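Hemolysin-related protein (Vibrio cholerae serotype O1, PDB 6MLT) is a secreted protein of the biofilm matrix that binds calcium and sodium ions, probably binds carbohydrate, and is thought to contribute to biofilm adhesion. Local coordinates at residues L15-S20 and V554-S559; L163-V168 and H179-S184; F199-L204 and N218-F223. One frame throughout, in Å; residues are numbered along the deposited sequence.

Interaction 1 (L15-S20 and V554-S559); sequences LKWSWS and VFVYES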
loop_
_atom_site.group_PDB
_atom_site.type_symbol
_atom_site.label_atom_id
_atom_site.label_comp_id
_atom_site.label_asym_id
_atom_site.label_seq_id
_atom_site.Cartn_x
_atom_site.Cartn_y
_atom_site.Cartn_z
ATOM N N LEU A 15 24.213 -14.363 -8.741
ATOM C CA LEU A 15 23.807 -15.063 -7.533
ATOM C C LEU A 15 24.566 -14.516 -6.333
ATOM O O LEU A 15 25.795 -14.392 -6.361
ATOM C CB LEU A 15 24.056 -16.564 -7.674
ATOM C CG LEU A 15 23.468 -17.429 -6.553
ATOM C CD1 LEU A 15 21.965 -17.558 -6.717
ATOM C CD2 LEU A 15 24.129 -18.809 -6.528
ATOM N N LYS A 16 23.826 -14.184 -5.278
ATOM C CA LYS A 16 24.420 -13.798 -4.006
ATOM C C LYS A 16 24.691 -15.018 -3.135
ATOM O O LYS A 16 25.818 -15.211 -2.669
ATOM C CB LYS A 16 23.499 -12.816 -3.281
ATOM C CG LYS A 16 24.028 -12.317 -1.948
ATOM C CD LYS A 16 23.087 -11.266 -1.375
ATOM C CE LYS A 16 23.586 -10.696 -0.063
ATOM N NZ LYS A 16 22.816 -9.477 0.304
ATOM N N TRP A 17 23.667 -15.835 -2.892
ATOM C CA TRP A 17 23.855 -17.151 -2.296
ATOM C C TRP A 17 22.639 -18.006 -2.621
ATOM O O TRP A 17 21.613 -17.510 -3.090
ATOM C CB TRP A 17 24.083 -17.085 -0.775
ATOM C CG TRP A 17 23.030 -16.375 0.079
ATOM C CD1 TRP A 17 23.152 -15.142 0.652
ATOM C CD2 TRP A 17 21.742 -16.876 0.492
ATOM N NE1 TRP A 17 22.029 -14.839 1.379
ATOM C CE2 TRP A 17 21.145 -15.881 1.297
ATOM C CE3 TRP A 17 21.038 -18.059 0.252
ATOM C CZ2 TRP A 17 19.880 -16.039 1.872
ATOM C CZ3 TRP A 17 19.777 -18.213 0.817
ATOM C CH2 TRP A 17 19.210 -17.207 1.615
ATOM N N SER A 18 22.772 -19.308 -2.366
ATOM C CA SER A 18 21.659 -20.234 -2.509
ATOM C C SER A 18 21.706 -21.242 -1.373
ATOM O O SER A 18 22.768 -21.509 -0.799
ATOM C CB SER A 18 21.683 -20.960 -3.866
ATOM O OG SER A 18 22.786 -21.836 -3.962
ATOM N N TRP A 19 20.536 -21.772 -1.041
ATOM C CA TRP A 19 20.385 -22.852 -0.079
ATOM C C TRP A 19 19.627 -23.976 -0.764
ATOM O O TRP A 19 18.580 -23.738 -1.374
ATOM C CB TRP A 19 19.634 -22.378 1.174
ATOM C CG TRP A 19 19.398 -23.453 2.186
ATOM C CD1 TRP A 19 20.142 -23.710 3.302
ATOM C CD2 TRP A 19 18.349 -24.430 2.172
ATOM N NE1 TRP A 19 19.625 -24.785 3.977
ATOM C CE2 TRP A 19 18.522 -25.243 3.307
ATOM C CE3 TRP A 19 17.279 -24.693 1.311
ATOM C CZ2 TRP A 19 17.671 -26.305 3.602
ATOM C CZ3 TRP A 19 16.438 -25.751 1.600
ATOM C CH2 TRP A 19 16.638 -26.543 2.737
ATOM N N SER A 20 20.151 -25.194 -0.669
ATOM C CA SER A 20 19.502 -26.333 -1.309
ATOM C C SER A 20 19.574 -27.609 -0.495
ATOM O O SER A 20 18.959 -28.603 -0.895
ATOM C CB SER A 20 20.121 -26.592 -2.688
ATOM O OG SER A 20 19.887 -25.493 -3.554
ATOM N N VAL A 554 16.279 -22.101 -1.966
ATOM C CA VAL A 554 16.160 -20.645 -1.895
ATOM C C VAL A 554 17.346 -20.048 -2.634
ATOM O O VAL A 554 18.496 -20.423 -2.373
ATOM C CB VAL A 554 16.118 -20.141 -0.439
ATOM C CG1 VAL A 554 15.989 -18.616 -0.399
ATOM C CG2 VAL A 554 14.969 -20.791 0.320
ATOM N N PHE A 555 17.067 -19.111 -3.530
ATOM C CA PHE A 555 18.084 -18.504 -4.373
ATOM C C PHE A 555 17.974 -16.995 -4.250
ATOM O O PHE A 555 16.887 -16.431 -4.407
ATOM C CB PHE A 555 17.933 -18.977 -5.825
ATOM C CG PHE A 555 18.243 -20.436 -5.990
ATOM C CD1 PHE A 555 17.351 -21.396 -5.549
ATOM C CD2 PHE A 555 19.451 -20.847 -6.518
ATOM C CE1 PHE A 555 17.652 -22.744 -5.658
ATOM C CE2 PHE A 555 19.753 -22.190 -6.626
ATOM C CZ PHE A 555 18.852 -23.135 -6.196
ATOM N N VAL A 556 19.095 -16.357 -3.931
ATOM C CA VAL A 556 19.148 -14.929 -3.661
ATOM C C VAL A 556 20.118 -14.300 -4.646
ATOM O O VAL A 556 21.259 -14.754 -4.773
ATOM C CB VAL A 556 19.567 -14.645 -2.207
ATOM C CG1 VAL A 556 19.657 -13.143 -1.945
ATOM C CG2 VAL A 556 18.574 -15.295 -1.247
ATOM N N TYR A 557 19.665 -13.248 -5.323
ATOM C CA TYR A 557 20.425 -12.575 -6.358
ATOM C C TYR A 557 20.648 -11.122 -5.973
ATOM O O TYR A 557 19.950 -10.568 -5.123
ATOM C CB TYR A 557 19.694 -12.652 -7.703
ATOM C CG TYR A 557 19.525 -14.073 -8.194
ATOM C CD1 TYR A 557 18.465 -14.864 -7.762
ATOM C CD2 TYR A 557 20.449 -14.635 -9.063
ATOM C CE1 TYR A 557 18.321 -16.168 -8.207
ATOM C CE2 TYR A 557 20.315 -15.927 -9.507
ATOM C CZ TYR A 557 19.253 -16.690 -9.081
ATOM O OH TYR A 557 19.138 -17.989 -9.531
ATOM N N GLU A 558 21.622 -10.511 -6.635
ATOM C CA GLU A 558 21.926 -9.101 -6.464
ATOM C C GLU A 558 22.259 -8.511 -7.825
ATOM O O GLU A 558 22.499 -9.231 -8.798
ATOM C CB GLU A 558 23.083 -8.902 -5.480
ATOM C CG GLU A 558 24.363 -9.610 -5.884
ATOM C CD GLU A 558 25.487 -9.371 -4.900
ATOM O OE1 GLU A 558 25.770 -8.193 -4.602
ATOM O OE2 GLU A 558 26.079 -10.357 -4.418
ATOM N N SER A 559 22.272 -7.183 -7.887
ATOM C CA SER A 559 22.642 -6.499 -9.117
ATOM C C SER A 559 24.060 -6.878 -9.522
ATOM O O SER A 559 24.982 -6.847 -8.706
ATOM C CB SER A 559 22.538 -4.986 -8.937
ATOM O OG SER A 559 22.965 -4.329 -10.117
HETATM O O HOH W 1 27.655 -12.377 -5.487
#
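Two aromatic rings, Trp17 and Tyr557, each take one methyl group over a face where strand 13-19 pairs antiparallel with strand 553-559, as in the closure of a beta-propeller ring. CG2 of Val556 sits 3.5 Å from the centroid of the six-membered ring of Trp17, 13° off its normal, and CD1 of Leu15 lies over the Tyr557 ring, 3.6 Å from CE2; both are CH-pi contacts. Trp19 N lies in the plane of the Trp17 ring, at its edge, and CD1 of Leu15 also meets the edge of the Phe555 ring, near its plane. A chi1 of 56° seats CG of Trp17 between its backbone N and carbonyl carbon and brings the indole back over Val556, while its NE1 binds Gly78 O. Strand 13-19 forms the outer edge of a four-stranded sheet. A classic beta bulge interrupts the pairing: Val556 O accepts from Lys16 N at 2.7 Å and from Trp17 N at 3.2 Å, both donors tilted from the carbonyl plane. Beyond it, Trp19 and Val554 are bonded in both directions. The extended Lys16 runs alongside Val556 to a salt bridge with Glu530. One water donates to Leu15 O and, at 2.8 Å, to Glu558 OE2.

Interaction 2 (L163-V168 and H179-S184); sequences LAADGV and HDWAPS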
loop_
_atom_site.group_PDB
_atom_site.type_symbol
_atom_site.label_atom_id
_atom_site.label_comp_id
_atom_site.label_asym_id
_atom_site.label_seq_id
_atom_site.Cartn_x
_atom_site.Cartn_y
_atom_site.Cartn_z
ATOM N N LEU A 163 -4.719 -12.633 12.225
ATOM C CA LEU A 163 -5.800 -12.930 11.291
ATOM C C LEU A 163 -5.446 -14.222 10.562
ATOM O O LEU A 163 -4.577 -14.226 9.685
ATOM C CB LEU A 163 -6.002 -11.780 10.305
ATOM C CG LEU A 163 -5.860 -10.349 10.821
ATOM C CD1 LEU A 163 -6.084 -9.363 9.673
ATOM C CD2 LEU A 163 -6.811 -10.071 11.945
ATOM N N ALA A 164 -6.126 -15.310 10.910
ATOM C CA ALA A 164 -5.808 -16.634 10.390
ATOM C C ALA A 164 -6.987 -17.183 9.592
ATOM O O ALA A 164 -8.031 -16.543 9.457
ATOM C CB ALA A 164 -5.433 -17.588 11.528
ATOM N N ALA A 165 -6.821 -18.411 9.097
ATOM C CA ALA A 165 -7.776 -18.966 8.142
ATOM C C ALA A 165 -9.132 -19.252 8.772
ATOM O O ALA A 165 -10.147 -19.259 8.066
ATOM C CB ALA A 165 -7.217 -20.249 7.532
ATOM N N ASP A 166 -9.172 -19.516 10.078
ATOM C CA ASP A 166 -10.395 -19.952 10.742
ATOM C C ASP A 166 -10.897 -18.967 11.787
ATOM O O ASP A 166 -11.856 -19.283 12.507
ATOM C CB ASP A 166 -10.184 -21.320 11.389
ATOM C CG ASP A 166 -9.089 -21.316 12.469
ATOM O OD1 ASP A 166 -8.344 -20.311 12.623
ATOM O OD2 ASP A 166 -8.978 -22.335 13.178
ATOM N N GLY A 167 -10.286 -17.799 11.891
ATOM C CA GLY A 167 -10.712 -16.817 12.864
ATOM C C GLY A 167 -9.646 -15.772 13.106
ATOM O O GLY A 167 -8.587 -15.757 12.475
ATOM N N VAL A 168 -9.963 -14.892 14.050
ATOM C CA VAL A 168 -9.091 -13.804 14.476
ATOM C C VAL A 168 -8.732 -14.048 15.928
ATOM O O VAL A 168 -9.611 -14.338 16.750
ATOM C CB VAL A 168 -9.764 -12.433 14.303
ATOM C CG1 VAL A 168 -8.902 -11.321 14.903
ATOM C CG2 VAL A 168 -10.035 -12.190 12.832
ATOM N N HIS A 179 -14.462 -17.874 11.970
ATOM C CA HIS A 179 -15.139 -17.816 10.681
ATOM C C HIS A 179 -14.752 -19.036 9.858
ATOM O O HIS A 179 -13.765 -19.725 10.144
ATOM C CB HIS A 179 -14.847 -16.502 9.917
ATOM C CG HIS A 179 -13.393 -16.224 9.672
ATOM N ND1 HIS A 179 -12.626 -16.961 8.794
ATOM C CD2 HIS A 179 -12.576 -15.261 10.163
ATOM C CE1 HIS A 179 -11.396 -16.477 8.770
ATOM N NE2 HIS A 179 -11.339 -15.444 9.593
ATOM N N ASP A 180 -15.576 -19.312 8.849
ATOM C CA ASP A 180 -15.317 -20.384 7.901
ATOM C C ASP A 180 -13.960 -20.190 7.234
ATOM O O ASP A 180 -13.440 -19.078 7.135
ATOM C CB ASP A 180 -16.396 -20.429 6.818
ATOM C CG ASP A 180 -17.744 -20.886 7.344
ATOM O OD1 ASP A 180 -17.771 -21.665 8.319
ATOM O OD2 ASP A 180 -18.774 -20.472 6.774
ATOM N N TRP A 181 -13.406 -21.293 6.740
ATOM C CA TRP A 181 -12.076 -21.269 6.146
ATOM C C TRP A 181 -11.928 -20.149 5.128
ATOM O O TRP A 181 -12.755 -19.989 4.222
ATOM C CB TRP A 181 -11.776 -22.605 5.479
ATOM C CG TRP A 181 -10.482 -22.583 4.723
ATOM C CD1 TRP A 181 -9.230 -22.614 5.251
ATOM C CD2 TRP A 181 -10.319 -22.513 3.305
ATOM N NE1 TRP A 181 -8.290 -22.576 4.248
ATOM C CE2 TRP A 181 -8.935 -22.511 3.044
ATOM C CE3 TRP A 181 -11.207 -22.458 2.227
ATOM C CZ2 TRP A 181 -8.420 -22.459 1.754
ATOM C CZ3 TRP A 181 -10.696 -22.407 0.953
ATOM C CH2 TRP A 181 -9.314 -22.404 0.723
ATOM N N ALA A 182 -10.851 -19.389 5.275
ATOM C CA ALA A 182 -10.509 -18.343 4.324
ATOM C C ALA A 182 -9.017 -18.425 4.021
ATOM O O ALA A 182 -8.201 -18.311 4.946
ATOM C CB ALA A 182 -10.875 -16.965 4.876
ATOM N N PRO A 183 -8.603 -18.637 2.770
ATOM C CA PRO A 183 -7.158 -18.667 2.498
ATOM C C PRO A 183 -6.476 -17.350 2.799
ATOM O O PRO A 183 -5.270 -17.343 3.079
ATOM C CB PRO A 183 -7.072 -19.025 1.005
ATOM C CG PRO A 183 -8.412 -18.701 0.433
ATOM C CD PRO A 183 -9.406 -18.895 1.561
ATOM N N SER A 184 -7.216 -16.242 2.773
ATOM C CA SER A 184 -6.666 -14.906 2.917
ATOM C C SER A 184 -7.523 -14.048 3.834
ATOM O O SER A 184 -8.748 -13.989 3.677
ATOM C CB SER A 184 -6.581 -14.202 1.556
ATOM O OG SER A 184 -6.281 -12.833 1.736
HETATM O O HOH W 2 -8.958 -13.931 9.790
#
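Backbone bonds tie Ala165 and Asp166, in the hairpin turn between strands 161-164 and 167-170, to Ala182 and His179 of the linker 179-184, which leads from the outermost strand of this four-stranded sheet, in the region of FG-GAP-like propeller repeats, to strand 185-188 of the next. Ala182 N meets Ala165 O on a lone pair at 2.9 Å, and His179 N reaches Asp166 O at 3.0 Å, straight at the hydrogen (169°) yet from above the carbonyl plane. Weaker CA-H...O contacts run alongside, as from Ala165 CA to Ala182 O at 3.3 Å.

The imidazole of His179 supplies the pi contact. With chi1 at 57° the ring swings back against the turn, and the peptide joining Asp166 to Gly167 covers one face; Gly167 CA lies 3.9 Å from the ring centroid. A bond from ND1 to Asp180 O, nearly in the ring plane, fixes the ring's rotation and brings CE1 to 3.1 Å from Ala165 O.

Apolar contact is slight: Ala165 CB touches CD1 of Trp181, whose NE1 is held by Val146 O. Asp166 turns its carboxylate to Ala140 N and Tyr169 OH. In the imidazole plane, NE2 is 2.8 Å from a water that donates to Ala164 O.

Interaction 3 (F199-L204 and N218-F223); sequences FANGTL and NDTVWF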
loop_
_atom_site.group_PDB
_atom_site.type_symbol
_atom_site.label_atom_id
_atom_site.label_comp_id
_atom_site.label_asym_id
_atom_site.label_seq_id
_atom_site.Cartn_x
_atom_site.Cartn_y
_atom_site.Cartn_z
ATOM N N PHE A 199 -11.375 -8.427 6.393
ATOM C CA PHE A 199 -11.908 -8.921 5.129
ATOM C C PHE A 199 -11.339 -10.305 4.864
ATOM O O PHE A 199 -10.117 -10.469 4.767
ATOM C CB PHE A 199 -11.574 -7.987 3.970
ATOM C CG PHE A 199 -12.151 -8.437 2.666
ATOM C CD1 PHE A 199 -13.490 -8.240 2.388
ATOM C CD2 PHE A 199 -11.366 -9.099 1.736
ATOM C CE1 PHE A 199 -14.031 -8.664 1.192
ATOM C CE2 PHE A 199 -11.902 -9.527 0.538
ATOM C CZ PHE A 199 -13.237 -9.313 0.267
ATOM N N ALA A 200 -12.222 -11.292 4.728
ATOM C CA ALA A 200 -11.793 -12.671 4.547
ATOM C C ALA A 200 -12.822 -13.402 3.699
ATOM O O ALA A 200 -13.998 -13.476 4.070
ATOM C CB ALA A 200 -11.605 -13.367 5.899
ATOM N N ASN A 201 -12.375 -13.922 2.557
ATOM C CA ASN A 201 -13.203 -14.744 1.677
ATOM C C ASN A 201 -14.508 -14.037 1.319
ATOM O O ASN A 201 -15.596 -14.618 1.361
ATOM C CB ASN A 201 -13.469 -16.110 2.315
ATOM C CG ASN A 201 -14.046 -17.116 1.336
ATOM O OD1 ASN A 201 -14.180 -16.846 0.139
ATOM N ND2 ASN A 201 -14.385 -18.290 1.845
ATOM N N GLY A 202 -14.393 -12.763 0.947
ATOM C CA GLY A 202 -15.525 -12.004 0.475
ATOM C C GLY A 202 -16.350 -11.330 1.550
ATOM O O GLY A 202 -17.183 -10.474 1.219
ATOM N N THR A 203 -16.151 -11.674 2.820
ATOM C CA THR A 203 -16.939 -11.110 3.909
ATOM C C THR A 203 -16.129 -10.057 4.651
ATOM O O THR A 203 -14.977 -10.302 5.018
ATOM C CB THR A 203 -17.376 -12.196 4.890
ATOM O OG1 THR A 203 -18.111 -13.206 4.191
ATOM C CG2 THR A 203 -18.253 -11.612 5.983
ATOM N N LEU A 204 -16.745 -8.898 4.891
ATOM C CA LEU A 204 -16.169 -7.871 5.748
ATOM C C LEU A 204 -16.819 -7.957 7.126
ATOM O O LEU A 204 -18.048 -7.859 7.249
ATOM C CB LEU A 204 -16.351 -6.469 5.158
ATOM C CG LEU A 204 -15.514 -5.394 5.865
ATOM C CD1 LEU A 204 -14.036 -5.580 5.546
ATOM C CD2 LEU A 204 -15.973 -3.991 5.495
ATOM N N ASN A 218 -18.495 -16.467 -7.298
ATOM C CA ASN A 218 -18.832 -17.790 -7.799
ATOM C C ASN A 218 -17.950 -18.895 -7.223
ATOM O O ASN A 218 -18.198 -20.074 -7.499
ATOM C CB ASN A 218 -18.745 -17.780 -9.330
ATOM C CG ASN A 218 -19.655 -16.727 -9.953
ATOM O OD1 ASN A 218 -19.217 -15.866 -10.727
ATOM N ND2 ASN A 218 -20.924 -16.787 -9.603
ATOM N N ASP A 219 -16.940 -18.542 -6.435
ATOM C CA ASP A 219 -16.056 -19.503 -5.784
ATOM C C ASP A 219 -15.332 -18.742 -4.682
ATOM O O ASP A 219 -15.554 -17.543 -4.487
ATOM C CB ASP A 219 -15.076 -20.134 -6.787
ATOM C CG ASP A 219 -14.616 -21.546 -6.391
ATOM O OD1 ASP A 219 -14.659 -21.910 -5.191
ATOM O OD2 ASP A 219 -14.189 -22.292 -7.298
ATOM N N THR A 220 -14.455 -19.443 -3.971
ATOM C CA THR A 220 -13.711 -18.852 -2.862
ATOM C C THR A 220 -12.971 -17.599 -3.311
ATOM O O THR A 220 -12.312 -17.594 -4.352
ATOM C CB THR A 220 -12.710 -19.874 -2.310
ATOM O OG1 THR A 220 -13.408 -21.054 -1.897
ATOM C CG2 THR A 220 -11.933 -19.310 -1.125
ATOM N N VAL A 221 -13.064 -16.543 -2.503
ATOM C CA VAL A 221 -12.282 -15.331 -2.714
ATOM C C VAL A 221 -10.946 -15.510 -2.009
ATOM O O VAL A 221 -10.903 -15.775 -0.801
ATOM C CB VAL A 221 -13.016 -14.087 -2.191
ATOM C CG1 VAL A 221 -12.172 -12.849 -2.398
ATOM C CG2 VAL A 221 -14.371 -13.929 -2.875
ATOM N N TRP A 222 -9.863 -15.364 -2.756
ATOM C CA TRP A 222 -8.516 -15.587 -2.248
ATOM C C TRP A 222 -7.923 -14.237 -1.837
ATOM O O TRP A 222 -8.599 -13.502 -1.108
ATOM C CB TRP A 222 -7.713 -16.375 -3.282
ATOM C CG TRP A 222 -7.950 -17.849 -3.201
ATOM C CD1 TRP A 222 -9.107 -18.511 -3.480
ATOM C CD2 TRP A 222 -6.998 -18.847 -2.811
ATOM N NE1 TRP A 222 -8.936 -19.861 -3.287
ATOM C CE2 TRP A 222 -7.648 -20.093 -2.881
ATOM C CE3 TRP A 222 -5.660 -18.804 -2.409
ATOM C CZ2 TRP A 222 -7.007 -21.288 -2.565
ATOM C CZ3 TRP A 222 -5.022 -19.997 -2.099
ATOM C CH2 TRP A 222 -5.694 -21.216 -2.178
ATOM N N PHE A 223 -6.721 -13.871 -2.269
ATOM C CA PHE A 223 -6.023 -12.745 -1.678
ATOM C C PHE A 223 -6.571 -11.422 -2.191
ATOM O O PHE A 223 -7.127 -11.323 -3.292
ATOM C CB PHE A 223 -4.525 -12.856 -1.956
ATOM C CG PHE A 223 -3.895 -14.057 -1.311
ATOM C CD1 PHE A 223 -3.566 -14.035 0.032
ATOM C CD2 PHE A 223 -3.659 -15.215 -2.032
ATOM C CE1 PHE A 223 -3.004 -15.146 0.640
ATOM C CE2 PHE A 223 -3.099 -16.327 -1.422
ATOM C CZ PHE A 223 -2.770 -16.285 -0.087
HETATM O O HOH W 3 -10.299 -12.714 0.934
HETATM O O HOH W 4 -14.906 -20.822 0.269
#
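A side-chain-to-backbone hydrogen bond, backed by a small apolar patch, joins the tip of a beta hairpin to the loop between two sheets. The hairpin links strands 197-200 and 203-205; the loop runs from strand 211-214 toward strand 224-227. Asn201 reaches across with its carboxamide: OD1 accepts from Val221 N at 2.9 Å, the N-H pointing at it with an angle of 155° and the donor tilted 29° from the carbonyl plane. Having CG anti to the backbone N (chi1 -167°) extends the amide outward to the loop, where CG2 of Thr220 lies 3.6 Å from OD1. ND2 instead donates to a water that is also bonded to Thr220 OG1, so the two ends of the amide have distinct partners and its rotation is fixed.

Beside this grip, Val221 CB packs 3.7 Å from Gly202 N, and CG1 of Val221 approaches CE2 of Phe199 more loosely. Phe199 continues the apolar layer onto Leu237 and Val239 of the following sheet. A second water joins Asn201 N to Trp222 O. Asn201 and Gly202 occupy the middle of a type I' turn, with positive phi at both, characteristic of a tight two-residue beta hairpin, here within one propeller-like sheet and met by the loop leading to the next.

How the interactions relate
Interactions 2 and 3 are successive versions of one theme, a hairpin turn met by the linker that leaves the same four-stranded sheet. One relies on a histidine ring against the turn, the other on an asparagine amide projecting from it. Their centres are 10 Å apart and they touch: Trp181 O forms a weak hydrogen bond with Asn201 ND2, while Pro183 packs on Trp222 and Ser184 on Phe223. Interaction 1, about 33 Å and 35 Å away between centres, instead joins distant ends of the chain and spans both others in sequence. Metal ions lie near interactions 1 and 3: the side chain of Trp17 is about 9 Å from a bound calcium ion, and that of Phe199 about 11 Å from a sodium ion.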